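Local coordinates for cysteine synthase (Helicobacter pylori, PDB 6AHI), which uses pyridoxal 5'-phosphate to make L-cysteine from O-acetyl-L-serine and hydrogen sulfide, and also has O-acetylserine-dependent cystathionine beta-synthase activity, at residues 103-108 against 113-118; 6-11 against 85-90; 203-206 against 211-214. One frame throughout, in Å; residues are numbered along the deposited sequence.

Interaction 1: 103-108 against 113-118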
loop_
_atom_site.group_PDB
_atom_site.type_symbol
_atom_site.label_atom_id
_atom_site.label_comp_id
_atom_site.label_asym_id
_atom_site.label_seq_id
_atom_site.Cartn_x
_atom_site.Cartn_y
_atom_site.Cartn_z
ATOM N N GLU A 103 8.767 -11.057 -5.068
ATOM C CA GLU A 103 7.524 -10.493 -4.590
ATOM C C GLU A 103 6.743 -9.866 -5.758
ATOM O O GLU A 103 5.543 -10.090 -5.905
ATOM C CB GLU A 103 7.798 -9.458 -3.499
ATOM C CG GLU A 103 8.214 -10.049 -2.159
ATOM C CD GLU A 103 9.672 -9.858 -1.745
ATOM O OE1 GLU A 103 10.526 -10.614 -2.241
ATOM O OE2 GLU A 103 9.954 -8.951 -0.898
ATOM N N LYS A 104 7.421 -9.079 -6.593
ATOM C CA LYS A 104 6.726 -8.406 -7.680
ATOM C C LYS A 104 6.215 -9.443 -8.690
ATOM O O LYS A 104 5.160 -9.252 -9.290
ATOM C CB LYS A 104 7.605 -7.355 -8.356
ATOM C CG LYS A 104 7.915 -6.125 -7.517
ATOM C CD LYS A 104 8.834 -5.161 -8.242
ATOM C CE LYS A 104 9.535 -4.189 -7.303
ATOM N NZ LYS A 104 10.670 -3.525 -7.989
ATOM N N GLN A 105 6.967 -10.522 -8.902
ATOM C CA GLN A 105 6.499 -11.588 -9.806
ATOM C C GLN A 105 5.251 -12.294 -9.245
ATOM O O GLN A 105 4.375 -12.683 -10.013
ATOM C CB GLN A 105 7.601 -12.615 -10.083
ATOM C CG GLN A 105 8.774 -12.033 -10.845
ATOM C CD GLN A 105 9.810 -13.086 -11.153
ATOM O OE1 GLN A 105 9.509 -14.194 -11.600
ATOM N NE2 GLN A 105 11.056 -12.717 -10.904
ATOM N N GLN A 106 5.220 -12.520 -7.929
ATOM C CA GLN A 106 4.074 -13.133 -7.257
ATOM C C GLN A 106 2.822 -12.254 -7.501
ATOM O O GLN A 106 1.743 -12.759 -7.768
ATOM C CB GLN A 106 4.309 -13.212 -5.742
ATOM C CG GLN A 106 4.519 -14.592 -5.137
ATOM C CD GLN A 106 4.055 -14.591 -3.698
ATOM O OE1 GLN A 106 2.858 -14.612 -3.401
ATOM N NE2 GLN A 106 5.004 -14.543 -2.779
ATOM N N ILE A 107 2.999 -10.934 -7.419
ATOM C CA ILE A 107 1.902 -9.996 -7.530
ATOM C C ILE A 107 1.412 -9.982 -8.982
ATOM O O ILE A 107 0.227 -10.051 -9.224
ATOM C CB ILE A 107 2.308 -8.602 -7.017
ATOM C CG1 ILE A 107 2.550 -8.623 -5.514
ATOM C CG2 ILE A 107 1.264 -7.585 -7.395
ATOM C CD1 ILE A 107 3.196 -7.404 -4.995
ATOM N N MET A 108 2.344 -9.978 -9.941
ATOM C CA MET A 108 1.975 -10.063 -11.353
ATOM C C MET A 108 1.086 -11.287 -11.625
ATOM O O MET A 108 0.072 -11.193 -12.331
ATOM C CB MET A 108 3.219 -10.140 -12.250
ATOM C CG MET A 108 3.804 -8.803 -12.544
ATOM S SD MET A 108 5.318 -8.963 -13.564
ATOM C CE MET A 108 6.546 -8.657 -12.297
ATOM N N ALA A 113 -1.377 -12.420 -14.714
ATOM C CA ALA A 113 -0.347 -12.399 -15.772
ATOM C C ALA A 113 0.373 -13.753 -15.851
ATOM O O ALA A 113 0.550 -14.435 -14.843
ATOM C CB ALA A 113 0.633 -11.287 -15.508
ATOM N N LEU A 114 0.772 -14.128 -17.072
ATOM C CA LEU A 114 1.747 -15.208 -17.312
ATOM C C LEU A 114 3.155 -14.598 -17.179
ATOM O O LEU A 114 3.450 -13.625 -17.822
ATOM C CB LEU A 114 1.484 -15.812 -18.697
ATOM C CG LEU A 114 2.502 -16.845 -19.200
ATOM C CD1 LEU A 114 2.489 -18.083 -18.310
ATOM C CD2 LEU A 114 2.234 -17.248 -20.653
ATOM N N VAL A 115 3.970 -15.118 -16.251
ATOM C CA VAL A 115 5.322 -14.653 -16.024
ATOM C C VAL A 115 6.277 -15.713 -16.589
ATOM O O VAL A 115 6.198 -16.873 -16.217
ATOM C CB VAL A 115 5.610 -14.372 -14.542
ATOM C CG1 VAL A 115 7.078 -14.073 -14.299
ATOM C CG2 VAL A 115 4.767 -13.219 -14.001
ATOM N N ILE A 116 7.131 -15.292 -17.525
ATOM C CA ILE A 116 8.155 -16.159 -18.152
ATOM C C ILE A 116 9.514 -15.627 -17.696
ATOM O O ILE A 116 9.772 -14.423 -17.782
ATOM C CB ILE A 116 8.014 -16.168 -19.680
ATOM C CG1 ILE A 116 6.711 -16.853 -20.090
ATOM C CG2 ILE A 116 9.236 -16.823 -20.345
ATOM C CD1 ILE A 116 6.273 -16.569 -21.506
ATOM N N ASN A 117 10.353 -16.526 -17.171
ATOM C CA ASN A 117 11.657 -16.137 -16.649
ATOM C C ASN A 117 12.764 -16.396 -17.674
ATOM O O ASN A 117 12.692 -17.343 -18.441
ATOM C CB ASN A 117 11.999 -16.875 -15.360
ATOM C CG ASN A 117 11.132 -16.475 -14.191
ATOM O OD1 ASN A 117 10.720 -17.342 -13.434
ATOM N ND2 ASN A 117 10.896 -15.183 -14.019
ATOM N N THR A 118 13.778 -15.524 -17.635
ATOM C CA THR A 118 15.033 -15.656 -18.361
ATOM C C THR A 118 16.185 -15.739 -17.355
ATOM O O THR A 118 16.025 -15.385 -16.186
ATOM C CB THR A 118 15.211 -14.480 -19.334
ATOM O OG1 THR A 118 15.050 -13.261 -18.599
ATOM C CG2 THR A 118 14.243 -14.543 -20.501
#
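Gln105 reaches from the helix to Asn117 on the strand, and their two side-chain amides meet through one nearly straight hydrogen bond: Asn117 ND2 donates a hydrogen bond to Gln105 OE1 at 3.0 Å, with an N-H...O angle of 173°. The bond lies almost in the plane of the Asn117 amide, yet it comes in above the carbonyl plane of Gln105, so the two amides are turned 65° against each other instead of sharing one plane. Gln105 gets there as an outstretched chain, with CD anti to CA. On its way its OE1 also lies 3.6 Å from Val115 CG1, the glutamine crossing the valine at about a right angle.

The other branch of Val115 does the apolar work. With CG1 anti to the backbone N, CG2 is turned to the helix and rests 3.9 Å from Met108 CB. Ala113 comes in beside the same methionine, its CB 4.3 Å from Met108 CB, and the backbone closes this end where Ala113 N bonds to Met108 O at 3.0 Å.

One step further out, Asn117 ND2 has a second acceptor, Val96 O of strand 91-97, so its amide joins the helix to the neighbouring strand as well as to its own. Ile79 of helix 76-85 touches Met108, and Gln106 NE2 bonds to Leu300 O of the second subunit, which puts this helix at the dimer interface.

Helix 103-108 runs at 144° to strand 114-118, their axes 8.7 Å apart at closest. That is the return half of a beta-alpha-beta crossover: strand 91-97, helix 102-110, then strand 114-118, hydrogen-bonded alongside strand 91-97 at the edge of the four-stranded parallel sheet.

Interaction 2: 6-11 against 85-90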
loop_
_atom_site.group_PDB
_atom_site.type_symbol
_atom_site.label_atom_id
_atom_site.label_comp_id
_atom_site.label_asym_id
_atom_site.label_seq_id
_atom_site.Cartn_x
_atom_site.Cartn_y
_atom_site.Cartn_z
ATOM N N THR A 6 -13.769 -0.774 -10.100
ATOM C CA THR A 6 -12.510 -1.190 -10.677
ATOM C C THR A 6 -11.385 -0.486 -9.910
ATOM O O THR A 6 -11.515 0.697 -9.556
ATOM C CB THR A 6 -12.475 -0.875 -12.187
ATOM O OG1 THR A 6 -11.140 -0.984 -12.650
ATOM C CG2 THR A 6 -12.890 0.535 -12.545
ATOM N N MET A 7 -10.304 -1.210 -9.612
ATOM C CA MET A 7 -9.212 -0.604 -8.832
ATOM C C MET A 7 -8.499 0.483 -9.663
ATOM O O MET A 7 -7.827 1.354 -9.136
ATOM C CB MET A 7 -8.229 -1.681 -8.372
ATOM C CG MET A 7 -8.672 -2.364 -7.080
ATOM S SD MET A 7 -9.424 -1.241 -5.836
ATOM C CE MET A 7 -7.966 -0.412 -5.217
ATOM N N GLN A 8 -8.711 0.443 -10.985
ATOM C CA GLN A 8 -8.256 1.468 -11.901
ATOM C C GLN A 8 -8.790 2.838 -11.555
ATOM O O GLN A 8 -8.069 3.809 -11.770
ATOM C CB GLN A 8 -8.797 1.207 -13.294
ATOM C CG GLN A 8 -7.980 0.195 -14.037
ATOM C CD GLN A 8 -8.113 0.619 -15.469
ATOM O OE1 GLN A 8 -7.779 1.758 -15.814
ATOM N NE2 GLN A 8 -8.625 -0.292 -16.285
ATOM N N ASP A 9 -10.014 2.902 -11.028
ATOM C CA ASP A 9 -10.623 4.163 -10.634
ATOM C C ASP A 9 -9.797 4.861 -9.531
ATOM O O ASP A 9 -9.999 6.037 -9.239
ATOM C CB ASP A 9 -12.057 3.970 -10.115
ATOM C CG ASP A 9 -13.156 3.680 -11.137
ATOM O OD1 ASP A 9 -12.902 3.839 -12.358
ATOM O OD2 ASP A 9 -14.286 3.288 -10.690
ATOM N N ALA A 10 -8.920 4.124 -8.847
ATOM C CA ALA A 10 -8.198 4.663 -7.705
ATOM C C ALA A 10 -6.764 5.076 -8.089
ATOM O O ALA A 10 -6.006 5.433 -7.207
ATOM C CB ALA A 10 -8.212 3.628 -6.597
ATOM N N ILE A 11 -6.373 4.955 -9.376
ATOM C CA ILE A 11 -5.007 5.342 -9.858
ATOM C C ILE A 11 -4.900 6.874 -9.846
ATOM O O ILE A 11 -5.825 7.571 -10.240
ATOM C CB ILE A 11 -4.664 4.734 -11.244
ATOM C CG1 ILE A 11 -4.462 3.218 -11.138
ATOM C CG2 ILE A 11 -3.429 5.401 -11.836
ATOM C CD1 ILE A 11 -4.427 2.479 -12.447
ATOM N N ALA A 85 -5.174 -4.207 -17.027
ATOM C CA ALA A 85 -5.728 -5.196 -17.967
ATOM C C ALA A 85 -7.050 -5.809 -17.471
ATOM O O ALA A 85 -7.897 -6.225 -18.272
ATOM C CB ALA A 85 -4.709 -6.279 -18.211
ATOM N N ILE A 86 -7.213 -5.902 -16.152
ATOM C CA ILE A 86 -8.376 -6.583 -15.546
ATOM C C ILE A 86 -9.697 -5.986 -16.052
ATOM O O ILE A 86 -10.595 -6.722 -16.451
ATOM C CB ILE A 86 -8.273 -6.566 -14.011
ATOM C CG1 ILE A 86 -7.115 -7.459 -13.559
ATOM C CG2 ILE A 86 -9.602 -6.983 -13.394
ATOM C CD1 ILE A 86 -6.804 -7.407 -12.094
ATOM N N LYS A 87 -9.795 -4.654 -16.070
ATOM C CA LYS A 87 -11.042 -3.988 -16.405
ATOM C C LYS A 87 -11.530 -4.442 -17.778
ATOM O O LYS A 87 -12.707 -4.682 -17.944
ATOM C CB LYS A 87 -10.890 -2.465 -16.372
ATOM C CG LYS A 87 -12.168 -1.686 -16.656
ATOM C CD LYS A 87 -11.969 -0.186 -16.555
ATOM C CE LYS A 87 -13.229 0.608 -16.851
ATOM N NZ LYS A 87 -13.039 2.053 -16.573
ATOM N N HIS A 88 -10.609 -4.568 -18.752
ATOM C CA HIS A 88 -10.978 -4.921 -20.136
ATOM C C HIS A 88 -10.685 -6.394 -20.437
ATOM O O HIS A 88 -10.709 -6.778 -21.592
ATOM C CB HIS A 88 -10.284 -4.006 -21.158
ATOM C CG HIS A 88 -10.293 -2.560 -20.783
ATOM N ND1 HIS A 88 -9.272 -1.987 -20.039
ATOM C CD2 HIS A 88 -11.210 -1.586 -20.988
ATOM C CE1 HIS A 88 -9.537 -0.705 -19.832
ATOM N NE2 HIS A 88 -10.733 -0.440 -20.396
ATOM N N HIS A 89 -10.431 -7.203 -19.402
ATOM C CA HIS A 89 -10.234 -8.652 -19.517
ATOM C C HIS A 89 -9.102 -8.982 -20.512
ATOM O O HIS A 89 -9.187 -9.969 -21.210
ATOM C CB HIS A 89 -11.556 -9.352 -19.908
ATOM C CG HIS A 89 -12.654 -9.247 -18.899
ATOM N ND1 HIS A 89 -12.932 -10.257 -18.009
ATOM C CD2 HIS A 89 -13.548 -8.265 -18.632
ATOM C CE1 HIS A 89 -13.931 -9.897 -17.214
ATOM N NE2 HIS A 89 -14.324 -8.676 -17.575
ATOM N N LEU A 90 -8.042 -8.173 -20.570
ATOM C CA LEU A 90 -6.906 -8.446 -21.456
ATOM C C LEU A 90 -5.951 -9.444 -20.787
ATOM O O LEU A 90 -5.604 -9.303 -19.622
ATOM C CB LEU A 90 -6.153 -7.147 -21.753
ATOM C CG LEU A 90 -6.917 -6.071 -22.518
ATOM C CD1 LEU A 90 -6.033 -4.842 -22.741
ATOM C CD2 LEU A 90 -7.433 -6.610 -23.840
#
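Gln8 presses the end of its side chain against Lys87, and this is where the contact is tight: Gln8 NE2 sits 3.1 Å from Lys87 CB and 3.4 Å from Lys87 CD, with the two chains crossing at about a right angle. The amide end also approaches the imidazole of His88, its NE2 lying 3.7 Å from His88 CE1. A bend at chi2 (-149°) accompanies this placement, while Gln8 OE1 makes a weak hydrogen bond to Gln51 of helix 48-60.

Toward solvent the fit is slacker. Lys87 stretches out fully extended, CG anti to the backbone N (chi1 -178°), and passes Thr6, whose OG1 stays 4.0 Å from Lys87 CB. That hydroxyl is used within its own segment, accepting from Gln8 N at 3.3 Å in an ST turn at the start of the 3-10 segment 7-10. At the far end Lys87 NZ remains 4.6 Å from Asp9 OD1, too long for a salt bridge, though the opposite charges probably attract weakly.

The lysine's side of the contact is a helix ending. His89, with positive phi, is the C-prime residue of a Schellman motif that terminates helix 76-85 and turns the chain into strand 91-97. Helix 48-60 contributes Phe58, whose ring meets that of His88, while Val84 of helix 76-85 packs against Gln8 and Ile11.

Interaction 3: 203-206 against 211-214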
loop_
_atom_site.group_PDB
_atom_site.type_symbol
_atom_site.label_atom_id
_atom_site.label_comp_id
_atom_site.label_asym_id
_atom_site.label_seq_id
_atom_site.Cartn_x
_atom_site.Cartn_y
_atom_site.Cartn_z
ATOM N N GLY A 203 18.361 14.720 -12.768
ATOM C CA GLY A 203 18.100 13.287 -12.853
ATOM C C GLY A 203 18.923 12.558 -11.812
ATOM O O GLY A 203 20.029 12.980 -11.500
ATOM N N VAL A 204 18.380 11.484 -11.239
ATOM C CA VAL A 204 19.030 10.830 -10.122
ATOM C C VAL A 204 19.342 9.389 -10.529
ATOM O O VAL A 204 18.496 8.732 -11.080
ATOM C CB VAL A 204 18.142 10.888 -8.876
ATOM C CG1 VAL A 204 18.802 10.242 -7.673
ATOM C CG2 VAL A 204 17.717 12.317 -8.575
ATOM N N GLU A 205 20.570 8.949 -10.233
ATOM C CA GLU A 205 21.047 7.618 -10.558
ATOM C C GLU A 205 21.829 7.103 -9.360
ATOM O O GLU A 205 22.394 7.883 -8.594
ATOM C CB GLU A 205 21.953 7.651 -11.794
ATOM C CG GLU A 205 23.182 8.542 -11.603
ATOM C CD GLU A 205 24.324 8.402 -12.604
ATOM O OE1 GLU A 205 24.148 7.650 -13.583
ATOM O OE2 GLU A 205 25.379 9.068 -12.404
ATOM N N PRO A 206 21.889 5.777 -9.173
ATOM C CA PRO A 206 22.760 5.177 -8.164
ATOM C C PRO A 206 24.201 5.067 -8.680
ATOM O O PRO A 206 24.426 5.109 -9.875
ATOM C CB PRO A 206 22.152 3.777 -7.996
ATOM C CG PRO A 206 21.674 3.445 -9.392
ATOM C CD PRO A 206 21.148 4.764 -9.942
ATOM N N LEU A 211 25.576 8.171 -16.007
ATOM C CA LEU A 211 25.147 9.504 -16.522
ATOM C C LEU A 211 26.164 10.597 -16.162
ATOM O O LEU A 211 26.336 11.543 -16.934
ATOM C CB LEU A 211 23.740 9.836 -16.012
ATOM C CG LEU A 211 22.603 9.036 -16.667
ATOM C CD1 LEU A 211 21.277 9.236 -15.948
ATOM C CD2 LEU A 211 22.455 9.385 -18.133
ATOM N N ASN A 212 26.860 10.467 -15.023
ATOM C CA ASN A 212 27.945 11.410 -14.642
ATOM C C ASN A 212 29.325 10.894 -15.071
ATOM O O ASN A 212 30.338 11.352 -14.541
ATOM C CB ASN A 212 27.944 11.721 -13.143
ATOM C CG ASN A 212 27.052 12.898 -12.824
ATOM O OD1 ASN A 212 26.950 13.800 -13.646
ATOM N ND2 ASN A 212 26.410 12.893 -11.655
ATOM N N GLY A 213 29.373 9.946 -16.020
ATOM C CA GLY A 213 30.648 9.525 -16.625
ATOM C C GLY A 213 31.336 8.417 -15.841
ATOM O O GLY A 213 32.336 7.915 -16.274
ATOM N N GLY A 214 30.778 8.014 -14.694
ATOM C CA GLY A 214 31.327 6.901 -13.895
ATOM C C GLY A 214 31.268 5.571 -14.635
ATOM O O GLY A 214 30.535 5.423 -15.615
HETATM O O HOH W 1 28.251 8.258 -13.298
#
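Glu205 holds the 211-214 loop by its backbone amides, one carboxylate oxygen to each of two successive residues. Leu211 N bonds to Glu205 OE1 at 2.9 Å, meeting it on the syn side and 23° out of the carboxylate plane; Asn212 N makes a weak bond to Glu205 OE2 at 3.3 Å. Both oxygens have further partners, Ser209 OG for OE1 and Thr243 OG1 for OE2. Gripped so often, the carboxylate is probably kept ionised and fixed in its rotation. Asn212 ND2 bonds in turn to Phe241 O and Thr243 OG1.

Glu205 stands on strand 200-206, a parallel strand of the six-stranded mixed sheet with 174-178 and 240-244 as neighbours. The loop that follows the C-terminal end of this strand folds back to the glutamate.

One water carries the contact on to Gly214, donating to Glu205 OE2 at 3.1 Å and accepting from Gly214 N at 2.9 Å.

Van der Waals contacts come from Leu211, whose CB is 3.3 Å from Glu205 OE1. Its side chain continues onto Phe241, Val226 and Ile229.

Overall arrangement
The three contacts are separate. Interactions 1 and 2 are the closer pair, centres 18 Å apart and nearest atoms about 7 Å; helix 76-85 links them, since interaction 2 lies at its C-terminal end and Ile79 packs on Met108 of interaction 1. Both touch the second subunit. Interaction 3 belongs to the other, six-stranded sheet, its centre 29 Å from that of interaction 1 and 35 Å from that of interaction 2, which lies on the opposite side of the chain's centre. Residues thought to bind the cofactor approach two of them: Asn76's side chain is about 7 Å from that of Met108, and Gly182 about 8 Å from Leu211's. Interaction 2 is remote from these sites.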